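Tyrosinase (Burkholderia thailandensis, PDB 5ZRD) probably hydroxylates monophenols to catechols at a centre of two copper ions, and works at acidic pH. Local coordinates at residues T257-W262 with G268-V273. Residues are numbered along the deposited sequence; the frame is centred on the assembly and turned at random.
Sequences TSASVW and GLVTPV
Both methyls of V270 touch W262, and one of them, CG2, also reaches A259; P272 adds a second contact to A259. CG1 of V270 meets the pyrrole part of the indole, 3.6 Å from CD1 of W262 and equally near NE1. The two side chains cross at about a right angle, and CG1 comes to the ring obliquely. The indole reaches V270 because CG of W262 lies anti to the backbone N (chi1 -175°). The other methyl, CG2 of V270, bridges the pair: it is 3.8 Å from CD1 of W262 and 4.0 Å from CB of A259. One turn of helix 256-265 thus presents A259 and W262, three residues apart, to a single valine. Along the loop, the pyrrolidine ring of P272 lies against the alanine methyl, with CG of P272 3.6 Å from CB of A259. The CA atoms of this pair, 6.2 Å apart, are the nearest across the two segments. V252 of helix 250-254 touches both W262 and V270, extending the apolar patch. The loop leads into helix 274-285, which carries the copper ligands H277 and H281. The closest approaches are all between apolar side-chain atoms, buried at A259 and P272 but partly exposed at V270 and W262. N263, on the same helix, accepts a hydrogen bond from V270 N through OD1, so apolar packing and this polar tie probably hold the loop together.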
# COMPACT_ATOMS: atom_id res chain seq x y z
N THR A 257 21.39 -17.98 14.01
CA THR A 257 20.21 -17.67 14.85
C THR A 257 20.01 -18.81 15.86
O THR A 257 19.86 -18.58 17.09
CB THR A 257 18.93 -17.48 14.01
OG1 THR A 257 19.19 -16.57 12.94
CG2 THR A 257 17.76 -16.97 14.82
N SER A 258 19.99 -20.03 15.35
CA SER A 258 19.79 -21.20 16.21
C SER A 258 20.90 -21.26 17.29
O SER A 258 20.62 -21.45 18.45
CB SER A 258 19.72 -22.49 15.41
OG SER A 258 18.68 -22.44 14.42
N ALA A 259 22.14 -21.04 16.90
CA ALA A 259 23.25 -21.21 17.82
C ALA A 259 23.16 -20.15 18.94
O ALA A 259 23.35 -20.44 20.09
CB ALA A 259 24.55 -21.13 17.03
N SER A 260 22.79 -18.93 18.59
CA SER A 260 22.73 -17.83 19.56
C SER A 260 21.73 -18.18 20.67
O SER A 260 22.05 -18.03 21.91
CB SER A 260 22.41 -16.53 18.89
OG SER A 260 22.08 -15.53 19.83
N VAL A 261 20.56 -18.65 20.26
CA VAL A 261 19.50 -18.95 21.22
C VAL A 261 19.92 -20.18 22.06
O VAL A 261 19.73 -20.22 23.31
CB VAL A 261 18.12 -19.11 20.54
CG1 VAL A 261 17.02 -19.49 21.53
CG2 VAL A 261 17.72 -17.85 19.80
N TRP A 262 20.50 -21.17 21.40
CA TRP A 262 21.05 -22.32 22.12
C TRP A 262 22.07 -21.84 23.17
O TRP A 262 22.08 -22.31 24.32
CB TRP A 262 21.70 -23.32 21.15
CG TRP A 262 22.19 -24.57 21.80
CD1 TRP A 262 23.42 -24.77 22.39
CD2 TRP A 262 21.49 -25.82 21.93
NE1 TRP A 262 23.51 -26.04 22.88
CE2 TRP A 262 22.35 -26.71 22.59
CE3 TRP A 262 20.23 -26.26 21.51
CZ2 TRP A 262 21.97 -28.02 22.90
CZ3 TRP A 262 19.85 -27.55 21.82
CH2 TRP A 262 20.72 -28.42 22.49
N GLY A 268 27.98 -23.51 28.18
CA GLY A 268 28.98 -23.63 27.13
C GLY A 268 28.62 -22.80 25.92
O GLY A 268 27.63 -22.04 25.94
N LEU A 269 29.40 -23.00 24.85
CA LEU A 269 29.32 -22.21 23.64
C LEU A 269 29.33 -23.16 22.46
O LEU A 269 30.29 -23.89 22.28
CB LEU A 269 30.55 -21.29 23.54
CG LEU A 269 30.43 -19.95 24.26
CD1 LEU A 269 31.65 -19.08 24.00
CD2 LEU A 269 29.18 -19.22 23.85
N VAL A 270 28.28 -23.14 21.65
CA VAL A 270 28.36 -23.83 20.36
C VAL A 270 28.63 -22.81 19.25
O VAL A 270 28.21 -21.66 19.31
CB VAL A 270 27.12 -24.69 20.08
CG1 VAL A 270 26.74 -25.55 21.27
CG2 VAL A 270 25.95 -23.88 19.64
N THR A 271 29.33 -23.28 18.24
CA THR A 271 29.66 -22.49 17.08
C THR A 271 29.08 -23.18 15.83
O THR A 271 29.49 -24.28 15.52
CB THR A 271 31.17 -22.35 16.88
OG1 THR A 271 31.66 -21.66 18.02
CG2 THR A 271 31.52 -21.59 15.62
N PRO A 272 28.18 -22.51 15.12
CA PRO A 272 27.65 -22.98 13.87
C PRO A 272 28.69 -22.85 12.74
O PRO A 272 29.58 -21.98 12.78
CB PRO A 272 26.45 -22.08 13.58
CG PRO A 272 26.81 -20.76 14.24
CD PRO A 272 27.79 -21.11 15.33
N VAL A 273 28.57 -23.71 11.74
CA VAL A 273 29.50 -23.61 10.63
C VAL A 273 29.36 -22.24 9.95
O VAL A 273 30.30 -21.76 9.35
CB VAL A 273 29.32 -24.74 9.60
CG1 VAL A 273 27.98 -24.72 8.91
CG2 VAL A 273 30.45 -24.69 8.59